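Side-chain contacts in uncharacterized protein MJ0690 (Methanocaldococcus jannaschii, PDB 3K32), which is of unknown function but has a HUP-type fold with a PP-loop signature, and may act as a nucleotide-binding subunit of a tRNA-modifying enzyme: residues H10-G15 with K92-I97; L21-L26 with P33-I38; L65-V70 with R174-E179; D75-H80 with G84-Y89. One frame throughout, in Å; residues are numbered along the deposited sequence.

Contact 1: H10-G15 with K92-I97; sequences HVLFSG and KTVLEI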
# COMPACT_ATOMS: atom_id res chain seq x y z
N HIS B 10 6.42 -15.00 -0.44
CA HIS B 10 7.34 -15.06 -1.55
C HIS B 10 7.24 -13.78 -2.36
O HIS B 10 6.19 -13.44 -2.90
CB HIS B 10 7.09 -16.33 -2.38
CG HIS B 10 7.41 -17.59 -1.63
ND1 HIS B 10 6.50 -18.20 -0.78
CD2 HIS B 10 8.54 -18.32 -1.56
CE1 HIS B 10 7.07 -19.26 -0.24
NE2 HIS B 10 8.31 -19.36 -0.68
N VAL B 11 8.36 -13.06 -2.42
CA VAL B 11 8.38 -11.70 -2.94
C VAL B 11 9.12 -11.61 -4.26
O VAL B 11 10.34 -11.75 -4.32
CB VAL B 11 9.12 -10.78 -1.96
CG1 VAL B 11 8.96 -9.32 -2.37
CG2 VAL B 11 8.65 -11.01 -0.54
N LEU B 12 8.39 -11.36 -5.34
CA LEU B 12 9.03 -11.01 -6.59
C LEU B 12 9.97 -9.86 -6.31
O LEU B 12 9.60 -8.89 -5.66
CB LEU B 12 8.00 -10.63 -7.64
CG LEU B 12 7.29 -11.86 -8.21
CD1 LEU B 12 5.92 -11.51 -8.74
CD2 LEU B 12 8.18 -12.48 -9.30
N PHE B 13 11.20 -9.98 -6.78
CA PHE B 13 12.24 -9.08 -6.32
C PHE B 13 13.21 -8.77 -7.46
O PHE B 13 13.72 -9.69 -8.12
CB PHE B 13 12.94 -9.73 -5.13
CG PHE B 13 14.01 -8.89 -4.50
CD1 PHE B 13 13.69 -7.83 -3.65
CD2 PHE B 13 15.36 -9.19 -4.71
CE1 PHE B 13 14.68 -7.07 -3.06
CE2 PHE B 13 16.35 -8.44 -4.10
CZ PHE B 13 16.01 -7.37 -3.28
N SER B 14 13.44 -7.48 -7.69
CA SER B 14 14.28 -7.03 -8.81
C SER B 14 15.61 -6.49 -8.32
O SER B 14 16.55 -6.37 -9.10
CB SER B 14 13.58 -5.92 -9.58
OG SER B 14 13.68 -4.70 -8.85
N GLY B 15 15.67 -6.14 -7.04
CA GLY B 15 16.88 -5.59 -6.48
C GLY B 15 16.90 -4.07 -6.42
O GLY B 15 17.80 -3.50 -5.82
N LYS B 92 1.54 -10.34 -15.03
CA LYS B 92 0.33 -11.13 -14.86
C LYS B 92 0.58 -12.62 -15.07
O LYS B 92 0.06 -13.46 -14.34
CB LYS B 92 -0.74 -10.66 -15.83
CG LYS B 92 -1.39 -9.35 -15.44
CD LYS B 92 -2.53 -9.04 -16.39
CE LYS B 92 -3.24 -7.76 -16.00
NZ LYS B 92 -4.09 -7.25 -17.11
N THR B 93 1.38 -12.94 -16.07
CA THR B 93 1.62 -14.32 -16.40
C THR B 93 2.48 -14.95 -15.32
O THR B 93 2.25 -16.08 -14.87
CB THR B 93 2.30 -14.43 -17.77
OG1 THR B 93 1.46 -13.81 -18.75
CG2 THR B 93 2.54 -15.88 -18.14
N VAL B 94 3.48 -14.20 -14.89
CA VAL B 94 4.27 -14.64 -13.75
C VAL B 94 3.38 -14.90 -12.51
O VAL B 94 3.46 -15.97 -11.90
CB VAL B 94 5.41 -13.67 -13.47
CG1 VAL B 94 6.03 -13.96 -12.11
CG2 VAL B 94 6.45 -13.74 -14.60
N LEU B 95 2.52 -13.96 -12.15
CA LEU B 95 1.65 -14.18 -11.00
C LEU B 95 0.77 -15.46 -11.07
O LEU B 95 0.70 -16.22 -10.09
CB LEU B 95 0.83 -12.93 -10.67
CG LEU B 95 1.66 -11.79 -10.04
CD1 LEU B 95 0.87 -10.49 -9.93
CD2 LEU B 95 2.17 -12.18 -8.68
N GLU B 96 0.14 -15.71 -12.21
CA GLU B 96 -0.69 -16.92 -12.38
C GLU B 96 0.11 -18.19 -12.13
O GLU B 96 -0.36 -19.10 -11.45
CB GLU B 96 -1.27 -17.04 -13.79
CG GLU B 96 -2.27 -15.99 -14.17
CD GLU B 96 -3.58 -16.13 -13.41
OE1 GLU B 96 -4.09 -17.25 -13.29
OE2 GLU B 96 -4.09 -15.09 -12.95
N ILE B 97 1.30 -18.24 -12.71
CA ILE B 97 2.18 -19.39 -12.56
C ILE B 97 2.64 -19.55 -11.11
O ILE B 97 2.55 -20.63 -10.54
CB ILE B 97 3.42 -19.28 -13.47
CG1 ILE B 97 3.01 -19.28 -14.95
CG2 ILE B 97 4.39 -20.42 -13.19
CD1 ILE B 97 4.17 -19.11 -15.92

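Contact 2: L21-L26 with P33-I38; sequences LSAVIL and PHLITI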
# COMPACT_ATOMS: atom_id res chain seq x y z
N LEU B 21 12.45 -2.07 -0.39
CA LEU B 21 11.52 -1.55 0.60
C LEU B 21 10.37 -2.52 0.83
O LEU B 21 9.93 -2.70 1.98
CB LEU B 21 10.96 -0.18 0.20
CG LEU B 21 11.90 1.02 0.34
CD1 LEU B 21 11.17 2.31 0.01
CD2 LEU B 21 12.50 1.08 1.74
N SER B 22 9.88 -3.16 -0.23
CA SER B 22 8.78 -4.11 -0.02
C SER B 22 9.25 -5.26 0.87
O SER B 22 8.56 -5.62 1.83
CB SER B 22 8.15 -4.61 -1.33
OG SER B 22 9.01 -5.48 -2.05
N ALA B 23 10.42 -5.81 0.57
CA ALA B 23 11.02 -6.86 1.38
C ALA B 23 11.04 -6.42 2.84
O ALA B 23 10.43 -7.05 3.70
CB ALA B 23 12.45 -7.15 0.92
N VAL B 24 11.73 -5.31 3.07
CA VAL B 24 11.93 -4.74 4.39
C VAL B 24 10.62 -4.53 5.14
O VAL B 24 10.51 -4.81 6.31
CB VAL B 24 12.65 -3.38 4.27
CG1 VAL B 24 12.70 -2.69 5.63
CG2 VAL B 24 14.04 -3.58 3.71
N ILE B 25 9.61 -4.04 4.45
CA ILE B 25 8.34 -3.86 5.11
C ILE B 25 7.75 -5.20 5.53
O ILE B 25 7.34 -5.36 6.68
CB ILE B 25 7.39 -3.06 4.24
CG1 ILE B 25 7.95 -1.65 4.09
CG2 ILE B 25 5.98 -3.06 4.83
CD1 ILE B 25 7.20 -0.81 3.07
N LEU B 26 7.72 -6.16 4.61
CA LEU B 26 7.18 -7.48 4.94
C LEU B 26 7.88 -8.00 6.20
O LEU B 26 7.22 -8.50 7.13
CB LEU B 26 7.38 -8.45 3.77
CG LEU B 26 6.22 -8.67 2.76
CD1 LEU B 26 4.97 -7.81 3.01
CD2 LEU B 26 6.70 -8.54 1.32
N PRO B 33 10.38 -13.31 4.51
CA PRO B 33 10.37 -13.03 3.07
C PRO B 33 11.33 -13.93 2.30
O PRO B 33 12.51 -14.00 2.61
CB PRO B 33 10.85 -11.58 2.98
CG PRO B 33 10.88 -11.07 4.38
CD PRO B 33 11.13 -12.28 5.23
N HIS B 34 10.80 -14.61 1.29
CA HIS B 34 11.63 -15.37 0.37
C HIS B 34 11.65 -14.60 -0.95
O HIS B 34 10.70 -14.67 -1.74
CB HIS B 34 11.09 -16.79 0.20
CG HIS B 34 11.18 -17.61 1.45
ND1 HIS B 34 10.51 -17.28 2.61
CD2 HIS B 34 11.88 -18.74 1.73
CE1 HIS B 34 10.79 -18.18 3.55
NE2 HIS B 34 11.61 -19.08 3.04
N LEU B 35 12.72 -13.84 -1.16
CA LEU B 35 12.89 -13.08 -2.39
C LEU B 35 13.05 -14.02 -3.56
O LEU B 35 13.84 -14.97 -3.52
CB LEU B 35 14.11 -12.16 -2.29
CG LEU B 35 13.93 -10.83 -1.56
CD1 LEU B 35 12.97 -10.94 -0.40
CD2 LEU B 35 15.27 -10.24 -1.10
N ILE B 36 12.28 -13.76 -4.61
CA ILE B 36 12.42 -14.51 -5.85
C ILE B 36 12.48 -13.59 -7.11
O ILE B 36 11.78 -12.57 -7.22
CB ILE B 36 11.30 -15.55 -6.00
CG1 ILE B 36 9.99 -14.87 -6.32
CG2 ILE B 36 11.16 -16.39 -4.73
CD1 ILE B 36 9.73 -14.86 -7.80
N THR B 37 13.36 -13.96 -8.02
CA THR B 37 13.56 -13.25 -9.26
C THR B 37 13.33 -14.20 -10.43
O THR B 37 13.97 -15.25 -10.52
CB THR B 37 15.01 -12.71 -9.37
OG1 THR B 37 15.32 -11.92 -8.22
CG2 THR B 37 15.19 -11.86 -10.61
N ILE B 38 12.40 -13.85 -11.31
CA ILE B 38 12.16 -14.63 -12.51
C ILE B 38 13.35 -14.58 -13.44
O ILE B 38 13.98 -13.54 -13.61
CB ILE B 38 10.94 -14.10 -13.28
CG1 ILE B 38 9.66 -14.23 -12.44
CG2 ILE B 38 10.80 -14.79 -14.63
CD1 ILE B 38 9.59 -15.50 -11.63

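Contact 3: L65-V70 with R174-E179; sequences LDRKIV and RHILKE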
# COMPACT_ATOMS: atom_id res chain seq x y z
N LEU B 65 11.40 -19.56 -15.95
CA LEU B 65 10.12 -19.72 -16.65
C LEU B 65 10.35 -19.88 -18.15
O LEU B 65 11.44 -19.61 -18.65
CB LEU B 65 9.20 -18.53 -16.36
CG LEU B 65 8.23 -18.75 -15.18
CD1 LEU B 65 8.80 -19.68 -14.12
CD2 LEU B 65 7.78 -17.45 -14.57
N ASP B 66 9.32 -20.33 -18.86
CA ASP B 66 9.42 -20.55 -20.30
C ASP B 66 9.74 -19.25 -21.05
O ASP B 66 9.11 -18.21 -20.84
CB ASP B 66 8.13 -21.19 -20.83
CG ASP B 66 8.27 -21.70 -22.27
OD1 ASP B 66 8.70 -20.94 -23.17
OD2 ASP B 66 7.91 -22.88 -22.49
N ARG B 67 10.74 -19.32 -21.94
CA ARG B 67 11.22 -18.17 -22.70
C ARG B 67 10.16 -17.57 -23.64
O ARG B 67 10.31 -16.46 -24.12
CB ARG B 67 12.45 -18.58 -23.50
CG ARG B 67 12.91 -17.55 -24.51
CD ARG B 67 13.91 -18.11 -25.51
NE ARG B 67 14.35 -17.06 -26.41
CZ ARG B 67 15.60 -16.61 -26.51
NH1 ARG B 67 16.57 -17.14 -25.78
NH2 ARG B 67 15.88 -15.63 -27.36
N LYS B 68 9.08 -18.31 -23.87
CA LYS B 68 8.04 -17.85 -24.77
C LYS B 68 7.28 -16.67 -24.18
O LYS B 68 6.66 -15.88 -24.91
CB LYS B 68 7.06 -19.00 -25.06
CG LYS B 68 6.34 -19.50 -23.82
CD LYS B 68 4.83 -19.53 -24.01
CE LYS B 68 4.25 -20.89 -23.63
NZ LYS B 68 4.80 -21.99 -24.47
N ILE B 69 7.30 -16.57 -22.85
CA ILE B 69 6.63 -15.47 -22.18
C ILE B 69 7.26 -14.16 -22.62
O ILE B 69 6.55 -13.22 -22.96
CB ILE B 69 6.69 -15.60 -20.65
CG1 ILE B 69 5.90 -16.82 -20.19
CG2 ILE B 69 6.12 -14.35 -20.00
CD1 ILE B 69 6.33 -17.34 -18.88
N VAL B 70 8.60 -14.12 -22.64
CA VAL B 70 9.30 -12.91 -23.09
C VAL B 70 9.31 -12.76 -24.60
O VAL B 70 9.30 -11.63 -25.11
CB VAL B 70 10.74 -12.79 -22.52
CG1 VAL B 70 10.69 -12.28 -21.09
CG2 VAL B 70 11.51 -14.13 -22.63
N ARG B 174 14.76 -6.81 -23.50
CA ARG B 174 15.68 -5.99 -24.26
C ARG B 174 16.56 -6.89 -25.12
O ARG B 174 16.77 -6.64 -26.31
CB ARG B 174 16.53 -5.16 -23.30
CG ARG B 174 16.82 -3.74 -23.75
CD ARG B 174 17.22 -2.87 -22.56
NE ARG B 174 18.57 -2.31 -22.72
CZ ARG B 174 19.05 -1.29 -22.01
NH1 ARG B 174 18.29 -0.69 -21.10
NH2 ARG B 174 20.28 -0.85 -22.22
N HIS B 175 17.06 -7.96 -24.51
CA HIS B 175 17.99 -8.84 -25.20
C HIS B 175 17.39 -9.49 -26.43
O HIS B 175 18.00 -9.52 -27.50
CB HIS B 175 18.51 -9.91 -24.26
CG HIS B 175 19.79 -10.53 -24.71
ND1 HIS B 175 19.83 -11.72 -25.41
CD2 HIS B 175 21.07 -10.12 -24.59
CE1 HIS B 175 21.09 -12.02 -25.68
NE2 HIS B 175 21.86 -11.06 -25.19
N ILE B 176 16.18 -10.02 -26.29
CA ILE B 176 15.50 -10.65 -27.41
C ILE B 176 15.37 -9.63 -28.54
O ILE B 176 15.57 -9.96 -29.70
CB ILE B 176 14.11 -11.21 -27.02
CG1 ILE B 176 14.27 -12.30 -25.95
CG2 ILE B 176 13.40 -11.79 -28.23
CD1 ILE B 176 12.97 -12.91 -25.50
N LEU B 177 15.07 -8.39 -28.18
CA LEU B 177 14.87 -7.34 -29.18
C LEU B 177 16.14 -7.10 -29.98
O LEU B 177 16.09 -6.97 -31.20
CB LEU B 177 14.39 -6.04 -28.52
CG LEU B 177 13.00 -6.15 -27.90
CD1 LEU B 177 12.66 -4.92 -27.06
CD2 LEU B 177 11.96 -6.37 -28.98
N LYS B 178 17.27 -7.07 -29.29
CA LYS B 178 18.55 -6.98 -29.96
C LYS B 178 18.71 -8.14 -30.95
O LYS B 178 18.80 -7.91 -32.16
CB LYS B 178 19.70 -6.94 -28.96
CG LYS B 178 19.92 -5.56 -28.35
CD LYS B 178 21.25 -5.47 -27.60
CE LYS B 178 21.07 -5.59 -26.09
NZ LYS B 178 20.56 -4.33 -25.47
N GLU B 179 18.72 -9.37 -30.45
CA GLU B 179 18.87 -10.54 -31.31
C GLU B 179 18.02 -10.36 -32.55
O GLU B 179 18.40 -10.77 -33.65
CB GLU B 179 18.40 -11.81 -30.60
CG GLU B 179 19.36 -12.36 -29.58
CD GLU B 179 18.76 -13.54 -28.83
OE1 GLU B 179 17.68 -14.01 -29.23
OE2 GLU B 179 19.38 -14.00 -27.85

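Contact 4: D75-H80 with G84-Y89; sequences DMIIEH and GPAIQY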
# COMPACT_ATOMS: atom_id res chain seq x y z
N ASP B 75 7.23 -9.39 -28.99
CA ASP B 75 6.28 -9.14 -30.08
C ASP B 75 5.45 -7.92 -29.73
O ASP B 75 5.30 -7.01 -30.53
CB ASP B 75 5.38 -10.34 -30.36
CG ASP B 75 6.17 -11.61 -30.70
OD1 ASP B 75 7.31 -11.50 -31.18
OD2 ASP B 75 5.63 -12.72 -30.49
N MSE B 76 4.94 -7.89 -28.50
CA MSE B 76 4.08 -6.79 -28.06
C MSE B 76 4.78 -5.42 -28.02
O MSE B 76 4.20 -4.40 -28.38
CB MSE B 76 3.50 -7.12 -26.70
CG MSE B 76 2.67 -8.38 -26.71
SE MSE B 76 2.04 -8.84 -24.92
CE MSE B 76 1.03 -7.23 -24.61
N ILE B 77 6.03 -5.40 -27.56
CA ILE B 77 6.83 -4.19 -27.62
C ILE B 77 6.93 -3.72 -29.07
O ILE B 77 6.69 -2.56 -29.37
CB ILE B 77 8.25 -4.43 -27.09
CG1 ILE B 77 8.22 -4.68 -25.58
CG2 ILE B 77 9.12 -3.23 -27.35
CD1 ILE B 77 7.68 -3.52 -24.81
N ILE B 78 7.27 -4.64 -29.98
CA ILE B 78 7.44 -4.26 -31.38
C ILE B 78 6.23 -3.52 -31.96
O ILE B 78 6.37 -2.81 -32.95
CB ILE B 78 7.71 -5.48 -32.30
CG1 ILE B 78 8.89 -6.32 -31.79
CG2 ILE B 78 8.00 -4.99 -33.71
CD1 ILE B 78 10.20 -5.59 -31.78
N GLU B 79 5.06 -3.68 -31.37
CA GLU B 79 3.87 -3.09 -31.98
C GLU B 79 3.24 -2.01 -31.12
O GLU B 79 2.57 -1.11 -31.64
CB GLU B 79 2.85 -4.16 -32.33
CG GLU B 79 2.10 -4.72 -31.15
CD GLU B 79 1.47 -6.06 -31.47
OE1 GLU B 79 0.40 -6.36 -30.90
OE2 GLU B 79 2.05 -6.80 -32.29
N HIS B 80 3.44 -2.08 -29.81
CA HIS B 80 2.98 -1.00 -28.96
C HIS B 80 4.05 0.08 -28.87
O HIS B 80 3.75 1.25 -28.65
CB HIS B 80 2.58 -1.52 -27.58
CG HIS B 80 1.20 -2.08 -27.53
ND1 HIS B 80 0.94 -3.44 -27.53
CD2 HIS B 80 -0.01 -1.47 -27.50
CE1 HIS B 80 -0.36 -3.64 -27.49
NE2 HIS B 80 -0.97 -2.46 -27.47
N GLY B 84 4.52 -0.70 -21.62
CA GLY B 84 3.42 -0.96 -20.70
C GLY B 84 2.66 -2.27 -20.89
O GLY B 84 2.68 -3.15 -20.02
N PRO B 85 1.97 -2.41 -22.03
CA PRO B 85 1.19 -3.62 -22.28
C PRO B 85 2.03 -4.88 -22.14
O PRO B 85 1.57 -5.88 -21.60
CB PRO B 85 0.71 -3.43 -23.72
CG PRO B 85 0.65 -1.93 -23.89
CD PRO B 85 1.81 -1.41 -23.10
N ALA B 86 3.27 -4.83 -22.62
CA ALA B 86 4.17 -5.97 -22.53
C ALA B 86 4.52 -6.30 -21.09
O ALA B 86 4.53 -7.47 -20.70
CB ALA B 86 5.46 -5.72 -23.33
N ILE B 87 4.80 -5.28 -20.29
CA ILE B 87 5.13 -5.51 -18.90
C ILE B 87 3.92 -6.09 -18.17
O ILE B 87 4.06 -7.05 -17.42
CB ILE B 87 5.62 -4.24 -18.21
CG1 ILE B 87 6.87 -3.71 -18.90
CG2 ILE B 87 5.92 -4.51 -16.73
CD1 ILE B 87 8.04 -4.67 -18.86
N GLN B 88 2.75 -5.50 -18.38
CA GLN B 88 1.52 -6.03 -17.79
C GLN B 88 1.43 -7.53 -18.08
O GLN B 88 1.32 -8.35 -17.15
CB GLN B 88 0.27 -5.33 -18.34
CG GLN B 88 -0.25 -4.20 -17.49
CD GLN B 88 -0.51 -4.61 -16.04
OE1 GLN B 88 0.33 -4.39 -15.17
NE2 GLN B 88 -1.67 -5.21 -15.79
N TYR B 89 1.48 -7.88 -19.37
CA TYR B 89 1.28 -9.25 -19.78
C TYR B 89 2.24 -10.22 -19.08
O TYR B 89 1.82 -11.28 -18.62
CB TYR B 89 1.36 -9.43 -21.32
CG TYR B 89 1.64 -10.87 -21.67
CD1 TYR B 89 0.64 -11.83 -21.64
CD2 TYR B 89 2.94 -11.29 -21.98
CE1 TYR B 89 0.90 -13.17 -21.92
CE2 TYR B 89 3.21 -12.62 -22.26
CZ TYR B 89 2.20 -13.56 -22.23
OH TYR B 89 2.50 -14.87 -22.51

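Contact 1: H10-G15 with K92-I97
Leu12 ends the strand that runs into the SGGKDS sequence starting at Ser14, a PP-loop signature of the HUP superfamily, and packs on helix 92-97 through Val94 and Leu95. Its CB points at the helix; with CG anti to the carbonyl carbon (chi1 -77°), both methyls reach across a CA-CA separation of 9.2 Å between Leu12 and Leu95. The fork divides its work. Leu12 CD2 meets Val94 CG1 at 3.8 Å, while Leu12 CD1 lies 3.8 Å from Leu95 CD2 and 4.2 Å from Val94 CG1. One valine methyl therefore sits against both leucine branches, and the side chains slant across each other instead of running alongside. Leu95 leaves its backbone less directly, its end bending in to bring CD2 over. The contact is wholly apolar. Leu12 and Val94 also share Ile38 of the neighbouring strand 32-39, which extends the hydrophobic patch along the sheet. Val11 and Phe13 turn the other way, Val11 onto helix 17-28 and Phe13 onto helices 17-28 and 47-56, so the strand is sandwiched between helices. Such layering around a central strand leading into a PP-loop, which in relatives binds nucleotide, is characteristic of the alpha/beta/alpha HUP fold.

Contact 2: L21-L26 with P33-I38
Leu35 approaches Ala23 with a single branch. Its CB, 6.2 Å from Ala23 CB, leaves the strand without pointing straight at the helix. CG, set anti to the carbonyl carbon (chi1 -82°), narrows the gap to Ala23 CB to 4.7 Å, and CD1 closes it to 4.0 Å, methyl against methyl. CD2 stays farther from the alanine; Leu35 also packs on Phe13, Phe58 and Ala53. Two residues earlier on the same side of the strand, Pro33 points its ring at the helix. Its CG is the touching atom, 4.1 Å from the backbone Ala23 O and 4.4 Å from Leu26 CB, so the ring tip rests against the Ala23 carbonyl and the side chain of Leu26, three residues further on. These residues belong to the beta-alpha-beta crossover made by strand 8-12, helix 17-28 and strand 32-39, in which the helix returns nearly antiparallel to the strand that follows it: the axes of 21-26 and 33-38 make 163° and come within 9.1 Å. The small Ala23 is consistent with the close approach of helix and sheet. Leu26 reaches on to Val11 of the first strand, and Ile25 packs against Leu29 of the second subunit.

Contact 3: L65-V70 with R174-E179
Arg67 and Glu179 form the charged part of this contact, Val70 and Ile176 its apolar part. The arginine chain starts with CG anti to the backbone N (chi1 170°) and runs extended as far as NE, which carries the guanidinium across to helix 174-179. The extended Glu179 comes from the opposite direction. Arg67 NH2 lies 3.1 Å from Glu179 OE1, a salt bridge whose hydrogen bond is weak because the N-H is bent well off the line (126°). The carboxylate sits at the edge of the guanidinium, the two planes nearly coplanar at 19°. A second carboxylate, that of Glu71, pairs with Arg67 NE, so the arginine has two acidic partners, Glu71 being the stronger. Beside this pair is the apolar packing. Val70 CG2 and Ile176 CD1 are 3.4 Å apart, and Ile176 CD1 is also 3.7 Å from Val70 CB; the two side chains cross at about a right angle. Ile176 spans both kinds of interaction, because its CG1 passes 4.0 Å from Arg67 NH2. Val70 also packs on Phe40, and Ile176 on Ala74. The arrangement is that of helix-helix packing at the periphery of the fold: a buried aliphatic pair, flanked by a solvent-side salt bridge, joins segment 65-70, leading into helix 68-80, to helix 169-180.

Contact 4: D75-H80 with G84-Y89
The side chain of Met76, modelled as selenomethionine, leaves with CG anti to the carbonyl carbon, runs straight through chi2 and then bends at chi3 (60°), folding CE back over the start of helix 84-89. Tyr89 swings its ring anti to its backbone N and meets it at about a right angle. Met76 SE lies 3.7 Å from Tyr89 CB and 4.5 Å from the centroid of the Tyr89 ring, approaching obliquely in a Met-aromatic contact. Met76 CE then presses on Pro85, 3.3 Å from Pro85 O and 3.9 Å from Pro85 CB. The two helices form an antiparallel helical hairpin: only three residues separate the segments, the axes of 75-80 and 84-89 run at 157° to one another, and Met76 and Ala86 mark the closest backbone approach. The smallness of Ala86 suits this spacing, and its CB receives Ile77 CD1 at 3.5 Å. Ile77 does not point straight at the partner helix; its outer methyl curls in to reach the alanine, while another part of the side chain packs on Leu177 of helix 169-180. Next to the connecting turn of the hairpin, Pro85 covers one face of the His80 imidazole. Pro85 CG stands 3.7 Å from the centroid of the His80 ring and only 12° off its normal, a CH-pi contact centred over the ring. His80 ND1 makes a weak bond, 3.5 Å, back to Met76 O, which already accepts from Glu79 N and His80 N. Asp75 pairs with Arg180 of helix 169-180 in a salt bridge, and Gln88 OE1 accepts from the backbone N of Lys117.

Overall arrangement
Contacts 1 and 2 lie 10 Å apart between centres and meet at the sheet, where Phe13 N is 2.7 Å from Ile36 O, a probable hydrogen bond between neighbouring strands. Contact 1 uses helix 84-98 on one face; contact 2 packs helix 17-28 on the other. Contact 4 shares helix 84-98 with contact 1 and lies about 17 Å from it between centres. Contact 3 is about 12 Å from contact 4 between centres, sharing helix 68-80, with Leu177 packed on Ile77 and Ile78. Contacts 2 and 4 are farthest apart, 26 Å between centres. A glycerol, probably from the crystallisation liquor, is hydrogen-bonded to Ser14 OG, in the PP-loop sequence next to contact 1.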